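Local coordinates for protein activated BY transcription factor SSRB (Salmonella enterica, PDB 2WNW) that is of unknown function but belongs to glycosyl hydrolase family 30, with a TIM barrel joined to a beta sandwich, at residues F267-G272 with H311-D316; F292-V297 with I329-L334; V297-D302 with L347-I352. All blocks are in the same frame, centred on the assembly; numbering follows the deposited sequence.

Interaction 1: F267-G272 with H311-D316; sequences FHWYTG and HTYLHD
In the TIM barrel, W269 leaves the C-terminal end of strand 264-268 and lays its indole against three residues of helix 305-322: T312, Y313 and D316. W269 opens a type I turn, W269 to G272, closed by G272 N on W269 O. The CG of W269 stands between the backbone N and the carbonyl carbon (chi1 72°), which sends the six-membered ring out toward the helix. There the indole and the Y313 ring form a T-shaped pair, planes 83° apart and centroids 4.8 Å apart. W269 CH2 is the atom driven in: it lies over the centre of the phenol ring, 3.7 Å from Y313 CZ. The helix also covers part of one indole face, where T312 CG2 makes a CH-pi contact 4.0 Å from the centroid of the six-membered ring of W269. T312 OG1 turns back to R308 O one turn earlier, leaving the methyl for the tryptophan. The polar ends are held from outside: W269 NE1 binds C296 O in the loop after the neighbouring strand, Y313 OH binds D330, and D316 OD2 forms a salt bridge with K242. The other carboxylate oxygen, D316 OD1, meets the rim of the indole near its plane, facing the slightly positive C-H edge, 3.4 Å from W269 CE3.

Interaction 2: F292-V297 with I329-L334; sequences FSEGCV and IDWNLL. With GOL (glycerol), chain F.
E294 OE2, beside the W331 indole, is gripped by Y270 OH and by O3 of a bound glycerol 2.5 Å away; the same glycerol O3 lies 2.7 Å from E294 OE1, which makes a salt bridge with R87. E294 ends the seventh strand of the TIM barrel, 289-294, which forms a beta-alpha-beta unit with helix 305-322 and the eighth strand, 327-330. Between the two strands I329 N donates to F292 O at 3.0 Å, a bent bond (132°). A second backbone bond, W331 N to G295 O, 3.2 Å, ties the loop after strand 289-294 to the corner at W331. G295 O also lies 3.0 Å from D330 OD1; both are acceptors, and D330 OD1 has its hydrogen-bond partner in Y313. Beyond this point the side chains line a pocket. E294 and W331 run side by side, pointing the same way, to the bound glycerol. The glutamate extends from a CG anti to its N (chi1 -171°), and its carboxylate stacks over the indole with the planes 15° apart, CD 3.9 Å above the ring plane. N332 ND2 lies over the opposite indole face. C296 SG comes in at the edge of the five-membered ring, 3.7 Å from W331 CD1. D94, W144 and E196 bind the glycerol as well, and at its far side W331 NE1 donates to O1 at 3.0 Å.

Interaction 3: V297-D302 with L347-I352; sequences VPMESD and LCEAPI
One direct backbone bond links V297 and E349, joining two irregular loops of the TIM-barrel domain: the one between strand 289-294 and helix 305-322, and the one leading to strand 352-355. E349 N donates to V297 O at 2.9 Å with an angle of 161° at the hydrogen, nearly along the C=O axis. Two waters extend the polar link. Water 1 accepts from V297 N and donates to E349 O, at 2.9 Å each, so both backbone polar groups of V297 are tied to E349. Water 2 accepts from E300 N and donates to E349 OE2, carrying the link to the glutamate tip. Van der Waals contacts surround these bonds. V297 and E349 lie alongside each other, pointing the same way, and a methyl meets a carboxylate oxygen: V297 CG2 is 3.5 Å from E349 OE1, whose polar partner is H309 of helix 305-322 through a weak hydrogen bond. H309 also hydrogen-bonds E300 OE1, which forms a salt bridge with R308 as well. M299, itself partly exposed, bends at chi2 and chi3 and crosses E349 at about a right angle, bringing M299 CG within 3.7 Å of C348 C and M299 SD within 3.8 Å of E349 CB.

How the interactions relate
Interaction 2 lies nearest the chain centre, about 10 Å from interaction 1 and 12 Å from interaction 3 (centre to centre). Two probable hydrogen bonds tie it to interaction 1: Y270 OH to E294 OE2 and Y313 OH to D330 OD1, each 2.6 Å. The first brings the turn of 267-272 to the glycerol pocket; the second joins helix 305-322 to the following strand. V297 belongs to interactions 2 and 3, and its CG1 packs 3.9 Å from T312 CG2 of interaction 1. P351 and A350 of interaction 3 pack against D330 and N332. The C348 side chain lies about 5 Å from the same glycerol.

Interaction 1: F267-G272 with H311-D316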
loop_
_atom_site.group_PDB
_atom_site.type_symbol
_atom_site.label_atom_id
_atom_site.label_comp_id
_atom_site.label_asym_id
_atom_site.label_seq_id
_atom_site.Cartn_x
_atom_site.Cartn_y
_atom_site.Cartn_z
ATOM N N PHE A 267 12.219 10.060 9.479
ATOM C CA PHE A 267 12.014 10.565 8.128
ATOM C C PHE A 267 11.017 11.709 8.071
ATOM O O PHE A 267 10.220 11.903 8.991
ATOM C CB PHE A 267 11.580 9.439 7.178
ATOM C CG PHE A 267 10.362 8.683 7.637
ATOM C CD1 PHE A 267 10.492 7.496 8.349
ATOM C CD2 PHE A 267 9.086 9.163 7.360
ATOM C CE1 PHE A 267 9.365 6.792 8.779
ATOM C CE2 PHE A 267 7.951 8.468 7.785
ATOM C CZ PHE A 267 8.095 7.281 8.495
ATOM N N HIS A 268 11.087 12.469 6.982
ATOM C CA HIS A 268 10.223 13.622 6.753
ATOM C C HIS A 268 9.369 13.354 5.513
ATOM O O HIS A 268 9.521 12.314 4.866
ATOM C CB HIS A 268 11.080 14.876 6.543
ATOM C CG HIS A 268 12.067 15.131 7.645
ATOM N ND1 HIS A 268 13.049 16.095 7.554
ATOM C CD2 HIS A 268 12.226 14.544 8.856
ATOM C CE1 HIS A 268 13.772 16.089 8.661
ATOM N NE2 HIS A 268 13.294 15.157 9.467
ATOM N N TRP A 269 8.491 14.293 5.164
ATOM C CA TRP A 269 7.605 14.092 4.019
ATOM C C TRP A 269 7.773 15.064 2.859
ATOM O O TRP A 269 6.953 15.080 1.947
ATOM C CB TRP A 269 6.139 14.151 4.479
ATOM C CG TRP A 269 5.621 15.538 4.857
ATOM C CD1 TRP A 269 6.097 16.750 4.425
ATOM C CD2 TRP A 269 4.468 15.832 5.661
ATOM N NE1 TRP A 269 5.309 17.774 4.904
ATOM C CE2 TRP A 269 4.302 17.238 5.665
ATOM C CE3 TRP A 269 3.555 15.041 6.375
ATOM C CZ2 TRP A 269 3.259 17.872 6.355
ATOM C CZ3 TRP A 269 2.513 15.676 7.064
ATOM C CH2 TRP A 269 2.378 17.073 7.046
ATOM N N TYR A 270 8.838 15.853 2.872
ATOM C CA TYR A 270 9.010 16.876 1.849
ATOM C C TYR A 270 9.153 16.476 0.380
ATOM O O TYR A 270 9.086 17.346 -0.488
ATOM C CB TYR A 270 10.141 17.820 2.271
ATOM C CG TYR A 270 9.880 18.448 3.632
ATOM C CD1 TYR A 270 10.684 18.144 4.730
ATOM C CD2 TYR A 270 8.805 19.316 3.828
ATOM C CE1 TYR A 270 10.424 18.691 5.992
ATOM C CE2 TYR A 270 8.536 19.867 5.083
ATOM C CZ TYR A 270 9.350 19.548 6.160
ATOM O OH TYR A 270 9.087 20.084 7.399
ATOM N N THR A 271 9.335 15.191 0.087
ATOM C CA THR A 271 9.431 14.764 -1.311
ATOM C C THR A 271 8.262 13.860 -1.722
ATOM O O THR A 271 8.295 13.218 -2.772
ATOM C CB THR A 271 10.760 14.032 -1.618
ATOM O OG1 THR A 271 10.891 12.879 -0.780
ATOM C CG2 THR A 271 11.946 14.974 -1.400
ATOM N N GLY A 272 7.225 13.813 -0.894
ATOM C CA GLY A 272 6.072 13.002 -1.242
ATOM C C GLY A 272 5.847 11.753 -0.413
ATOM O O GLY A 272 6.504 11.530 0.605
ATOM N N HIS A 311 -5.609 17.684 3.779
ATOM C CA HIS A 311 -5.274 16.495 3.007
ATOM C C HIS A 311 -3.830 16.050 3.209
ATOM O O HIS A 311 -3.565 14.872 3.420
ATOM C CB HIS A 311 -5.480 16.739 1.513
ATOM C CG HIS A 311 -4.928 15.646 0.653
ATOM N ND1 HIS A 311 -5.556 14.427 0.503
ATOM C CD2 HIS A 311 -3.772 15.562 -0.049
ATOM C CE1 HIS A 311 -4.809 13.640 -0.253
ATOM N NE2 HIS A 311 -3.721 14.305 -0.600
ATOM N N THR A 312 -2.894 16.989 3.116
ATOM C CA THR A 312 -1.482 16.646 3.266
ATOM C C THR A 312 -1.192 15.909 4.570
ATOM O O THR A 312 -0.524 14.876 4.562
ATOM C CB THR A 312 -0.595 17.909 3.161
ATOM O OG1 THR A 312 -0.728 18.464 1.845
ATOM C CG2 THR A 312 0.868 17.576 3.420
ATOM N N TYR A 313 -1.704 16.426 5.683
ATOM C CA TYR A 313 -1.471 15.787 6.973
ATOM C C TYR A 313 -2.123 14.413 7.076
ATOM O O TYR A 313 -1.463 13.431 7.426
ATOM C CB TYR A 313 -1.978 16.674 8.122
ATOM C CG TYR A 313 -0.955 17.670 8.630
ATOM C CD1 TYR A 313 -0.749 18.890 7.982
ATOM C CD2 TYR A 313 -0.165 17.373 9.742
ATOM C CE1 TYR A 313 0.226 19.790 8.432
ATOM C CE2 TYR A 313 0.812 18.258 10.197
ATOM C CZ TYR A 313 1.001 19.462 9.540
ATOM O OH TYR A 313 1.972 20.323 9.991
ATOM N N LEU A 314 -3.417 14.336 6.774
ATOM C CA LEU A 314 -4.126 13.062 6.868
ATOM C C LEU A 314 -3.592 12.001 5.913
ATOM O O LEU A 314 -3.401 10.851 6.301
ATOM C CB LEU A 314 -5.625 13.266 6.630
ATOM C CG LEU A 314 -6.380 13.978 7.756
ATOM C CD1 LEU A 314 -7.798 14.296 7.296
ATOM C CD2 LEU A 314 -6.402 13.096 9.005
ATOM N N HIS A 315 -3.349 12.392 4.666
ATOM C CA HIS A 315 -2.850 11.461 3.661
ATOM C C HIS A 315 -1.499 10.867 4.045
ATOM O O HIS A 315 -1.293 9.658 3.934
ATOM C CB HIS A 315 -2.737 12.162 2.302
ATOM C CG HIS A 315 -2.207 11.284 1.209
ATOM N ND1 HIS A 315 -2.943 10.262 0.650
ATOM C CD2 HIS A 315 -1.006 11.270 0.581
ATOM C CE1 HIS A 315 -2.218 9.653 -0.273
ATOM N NE2 HIS A 315 -1.038 10.245 -0.335
ATOM N N ASP A 316 -0.573 11.704 4.504
ATOM C CA ASP A 316 0.738 11.188 4.870
ATOM C C ASP A 316 0.692 10.347 6.139
ATOM O O ASP A 316 1.331 9.296 6.217
ATOM C CB ASP A 316 1.748 12.328 5.032
ATOM C CG ASP A 316 3.180 11.833 4.963
ATOM O OD1 ASP A 316 3.828 11.686 6.023
ATOM O OD2 ASP A 316 3.644 11.565 3.839
#

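Interaction 2: F292-V297 with I329-L334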
loop_
_atom_site.group_PDB
_atom_site.type_symbol
_atom_site.label_atom_id
_atom_site.label_comp_id
_atom_site.label_asym_id
_atom_site.label_seq_id
_atom_site.Cartn_x
_atom_site.Cartn_y
_atom_site.Cartn_z
ATOM N N PHE A 292 8.300 9.025 11.937
ATOM C CA PHE A 292 8.054 10.218 11.130
ATOM C C PHE A 292 8.435 11.339 12.091
ATOM O O PHE A 292 7.751 11.563 13.094
ATOM C CB PHE A 292 6.581 10.359 10.745
ATOM C CG PHE A 292 6.273 11.664 10.069
ATOM C CD1 PHE A 292 6.661 11.887 8.752
ATOM C CD2 PHE A 292 5.668 12.700 10.774
ATOM C CE1 PHE A 292 6.453 13.133 8.145
ATOM C CE2 PHE A 292 5.457 13.948 10.174
ATOM C CZ PHE A 292 5.856 14.158 8.854
ATOM N N SER A 293 9.516 12.049 11.790
ATOM C CA SER A 293 9.996 13.085 12.696
ATOM C C SER A 293 9.718 14.543 12.364
ATOM O O SER A 293 9.911 15.405 13.218
ATOM C CB SER A 293 11.501 12.919 12.900
ATOM O OG SER A 293 12.179 13.089 11.668
ATOM N N GLU A 294 9.296 14.841 11.142
ATOM C CA GLU A 294 9.034 16.232 10.802
ATOM C C GLU A 294 8.306 16.443 9.485
ATOM O O GLU A 294 8.575 15.774 8.491
ATOM C CB GLU A 294 10.343 17.025 10.762
ATOM C CG GLU A 294 10.132 18.526 10.632
ATOM C CD GLU A 294 11.321 19.233 10.015
ATOM O OE1 GLU A 294 12.438 19.116 10.563
ATOM O OE2 GLU A 294 11.132 19.907 8.981
ATOM N N GLY A 295 7.390 17.402 9.497
ATOM C CA GLY A 295 6.637 17.743 8.311
ATOM C C GLY A 295 5.855 19.011 8.595
ATOM O O GLY A 295 5.529 19.301 9.750
ATOM N N CYS A 296 5.582 19.783 7.549
ATOM C CA CYS A 296 4.806 21.012 7.677
ATOM C C CYS A 296 4.364 21.439 6.285
ATOM O O CYS A 296 4.789 20.859 5.280
ATOM C CB CYS A 296 5.637 22.132 8.326
ATOM S SG CYS A 296 6.962 22.831 7.291
ATOM N N VAL A 297 3.499 22.446 6.233
ATOM C CA VAL A 297 3.008 22.974 4.970
ATOM C C VAL A 297 3.294 24.470 4.967
ATOM O O VAL A 297 3.409 25.089 6.025
ATOM C CB VAL A 297 1.481 22.740 4.805
ATOM C CG1 VAL A 297 1.187 21.242 4.727
ATOM C CG2 VAL A 297 0.723 23.365 5.968
ATOM N N ILE A 329 5.618 13.018 14.580
ATOM C CA ILE A 329 6.032 14.268 15.191
ATOM C C ILE A 329 5.936 15.377 14.151
ATOM O O ILE A 329 6.656 15.380 13.147
ATOM C CB ILE A 329 7.475 14.233 15.724
ATOM C CG1 ILE A 329 7.671 13.024 16.647
ATOM C CG2 ILE A 329 7.747 15.513 16.519
ATOM C CD1 ILE A 329 9.078 12.912 17.216
ATOM N N ASP A 330 5.022 16.306 14.402
ATOM C CA ASP A 330 4.796 17.456 13.538
ATOM C C ASP A 330 5.962 18.423 13.752
ATOM O O ASP A 330 6.741 18.261 14.692
ATOM C CB ASP A 330 3.468 18.111 13.935
ATOM C CG ASP A 330 3.136 19.347 13.116
ATOM O OD1 ASP A 330 3.478 19.399 11.914
ATOM O OD2 ASP A 330 2.505 20.264 13.681
ATOM N N TRP A 331 6.096 19.408 12.873
ATOM C CA TRP A 331 7.161 20.400 13.005
ATOM C C TRP A 331 6.654 21.405 14.049
ATOM O O TRP A 331 5.953 21.008 14.985
ATOM C CB TRP A 331 7.410 21.062 11.642
ATOM C CG TRP A 331 8.647 21.940 11.503
ATOM C CD1 TRP A 331 8.876 22.847 10.507
ATOM C CD2 TRP A 331 9.811 21.981 12.354
ATOM N NE1 TRP A 331 10.098 23.449 10.680
ATOM C CE2 TRP A 331 10.695 22.940 11.803
ATOM C CE3 TRP A 331 10.194 21.305 13.523
ATOM C CZ2 TRP A 331 11.938 23.242 12.382
ATOM C CZ3 TRP A 331 11.433 21.606 14.102
ATOM C CH2 TRP A 331 12.288 22.569 13.528
ATOM N N ASN A 332 6.980 22.690 13.900
ATOM C CA ASN A 332 6.552 23.709 14.871
ATOM C C ASN A 332 5.132 23.530 15.411
ATOM O O ASN A 332 4.171 23.474 14.649
ATOM C CB ASN A 332 6.643 25.111 14.266
ATOM C CG ASN A 332 8.024 25.443 13.763
ATOM O OD1 ASN A 332 8.928 25.766 14.543
ATOM N ND2 ASN A 332 8.201 25.363 12.448
ATOM N N LEU A 333 5.010 23.462 16.733
ATOM C CA LEU A 333 3.712 23.325 17.390
ATOM C C LEU A 333 2.933 24.618 17.244
ATOM O O LEU A 333 1.702 24.621 17.134
ATOM C CB LEU A 333 3.885 23.113 18.893
ATOM C CG LEU A 333 4.400 21.823 19.507
ATOM C CD1 LEU A 333 4.869 22.110 20.927
ATOM C CD2 LEU A 333 3.300 20.787 19.500
ATOM N N LEU A 334 3.678 25.716 17.261
ATOM C CA LEU A 334 3.098 27.048 17.239
ATOM C C LEU A 334 3.986 28.058 16.530
ATOM O O LEU A 334 5.208 27.965 16.592
ATOM C CB LEU A 334 2.897 27.486 18.695
ATOM C CG LEU A 334 2.684 28.958 19.037
ATOM C CD1 LEU A 334 1.251 29.336 18.718
ATOM C CD2 LEU A 334 2.984 29.191 20.522
HETATM C C1 GOL F . 12.488 22.980 7.987
HETATM O O1 GOL F . 11.947 24.220 8.433
HETATM C C2 GOL F . 13.552 22.495 9.002
HETATM O O2 GOL F . 14.536 23.462 9.186
HETATM C C3 GOL F . 14.318 21.258 8.522
HETATM O O3 GOL F . 13.531 20.139 8.273
#

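Interaction 3: V297-D302 with L347-I352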
loop_
_atom_site.group_PDB
_atom_site.type_symbol
_atom_site.label_atom_id
_atom_site.label_comp_id
_atom_site.label_asym_id
_atom_site.label_seq_id
_atom_site.Cartn_x
_atom_site.Cartn_y
_atom_site.Cartn_z
ATOM N N VAL A 297 3.499 22.446 6.233
ATOM C CA VAL A 297 3.008 22.974 4.970
ATOM C C VAL A 297 3.294 24.470 4.967
ATOM O O VAL A 297 3.409 25.089 6.025
ATOM C CB VAL A 297 1.481 22.740 4.805
ATOM C CG1 VAL A 297 1.187 21.242 4.727
ATOM C CG2 VAL A 297 0.723 23.365 5.968
ATOM N N PRO A 298 3.421 25.072 3.780
ATOM C CA PRO A 298 3.697 26.510 3.703
ATOM C C PRO A 298 2.467 27.367 3.978
ATOM O O PRO A 298 1.342 26.859 4.037
ATOM C CB PRO A 298 4.200 26.678 2.273
ATOM C CG PRO A 298 3.370 25.672 1.526
ATOM C CD PRO A 298 3.430 24.458 2.439
ATOM N N MET A 299 2.689 28.666 4.162
ATOM C CA MET A 299 1.591 29.595 4.385
ATOM C C MET A 299 1.014 29.868 3.001
ATOM O O MET A 299 1.747 30.214 2.077
ATOM C CB MET A 299 2.095 30.904 5.001
ATOM C CG MET A 299 2.470 30.815 6.469
ATOM S SD MET A 299 1.049 30.489 7.518
ATOM C CE MET A 299 0.191 32.086 7.452
ATOM N N GLU A 300 -0.294 29.689 2.857
ATOM C CA GLU A 300 -0.964 29.907 1.579
ATOM C C GLU A 300 -2.295 30.592 1.852
ATOM O O GLU A 300 -3.019 30.215 2.768
ATOM C CB GLU A 300 -1.158 28.567 0.867
ATOM C CG GLU A 300 0.169 27.873 0.579
ATOM C CD GLU A 300 0.006 26.504 -0.047
ATOM O OE1 GLU A 300 -0.526 25.599 0.626
ATOM O OE2 GLU A 300 0.415 26.336 -1.214
ATOM N N SER A 301 -2.619 31.595 1.048
ATOM C CA SER A 301 -3.831 32.371 1.263
ATOM C C SER A 301 -5.025 32.101 0.361
ATOM O O SER A 301 -6.092 32.673 0.578
ATOM C CB SER A 301 -3.488 33.858 1.189
ATOM O OG SER A 301 -2.875 34.162 -0.053
ATOM N N ASP A 302 -4.864 31.249 -0.642
ATOM C CA ASP A 302 -5.972 30.973 -1.547
ATOM C C ASP A 302 -7.096 30.177 -0.878
ATOM O O ASP A 302 -6.907 29.571 0.180
ATOM C CB ASP A 302 -5.465 30.247 -2.792
ATOM C CG ASP A 302 -4.839 28.920 -2.468
ATOM O OD1 ASP A 302 -3.768 28.897 -1.830
ATOM O OD2 ASP A 302 -5.436 27.898 -2.853
ATOM N N LEU A 347 9.063 31.032 6.158
ATOM C CA LEU A 347 7.790 31.010 6.878
ATOM C C LEU A 347 6.947 29.783 6.531
ATOM O O LEU A 347 6.854 29.391 5.368
ATOM C CB LEU A 347 7.001 32.286 6.567
ATOM C CG LEU A 347 7.748 33.606 6.810
ATOM C CD1 LEU A 347 6.887 34.779 6.358
ATOM C CD2 LEU A 347 8.099 33.736 8.285
ATOM N N CYS A 348 6.325 29.191 7.548
ATOM C CA CYS A 348 5.495 28.001 7.366
ATOM C C CYS A 348 4.265 28.066 8.257
ATOM O O CYS A 348 4.215 28.838 9.209
ATOM C CB CYS A 348 6.271 26.731 7.743
ATOM S SG CYS A 348 7.785 26.393 6.810
ATOM N N GLU A 349 3.269 27.246 7.949
ATOM C CA GLU A 349 2.076 27.203 8.784
ATOM C C GLU A 349 2.362 26.243 9.943
ATOM O O GLU A 349 3.240 25.385 9.842
ATOM C CB GLU A 349 0.881 26.687 7.976
ATOM C CG GLU A 349 -0.453 26.809 8.690
ATOM C CD GLU A 349 -1.589 26.169 7.913
ATOM O OE1 GLU A 349 -1.712 24.926 7.942
ATOM O OE2 GLU A 349 -2.355 26.915 7.263
ATOM N N ALA A 350 1.642 26.415 11.048
ATOM C CA ALA A 350 1.753 25.536 12.211
ATOM C C ALA A 350 0.294 25.268 12.571
ATOM O O ALA A 350 -0.566 26.125 12.342
ATOM C CB ALA A 350 2.479 26.234 13.366
ATOM N N PRO A 351 -0.016 24.083 13.120
ATOM C CA PRO A 351 -1.409 23.781 13.470
ATOM C C PRO A 351 -2.081 24.853 14.317
ATOM O O PRO A 351 -3.295 25.043 14.239
ATOM C CB PRO A 351 -1.304 22.432 14.177
ATOM C CG PRO A 351 -0.160 21.781 13.436
ATOM C CD PRO A 351 0.851 22.916 13.366
ATOM N N ILE A 352 -1.293 25.538 15.138
ATOM C CA ILE A 352 -1.825 26.619 15.953
ATOM C C ILE A 352 -0.950 27.840 15.729
ATOM O O ILE A 352 0.279 27.751 15.745
ATOM C CB ILE A 352 -1.841 26.273 17.465
ATOM C CG1 ILE A 352 -2.834 25.142 17.727
ATOM C CG2 ILE A 352 -2.244 27.508 18.279
ATOM C CD1 ILE A 352 -3.022 24.812 19.199
HETATM O O HOH W 1 2.331 22.823 8.899
HETATM O O HOH W 2 -1.838 28.831 5.120
#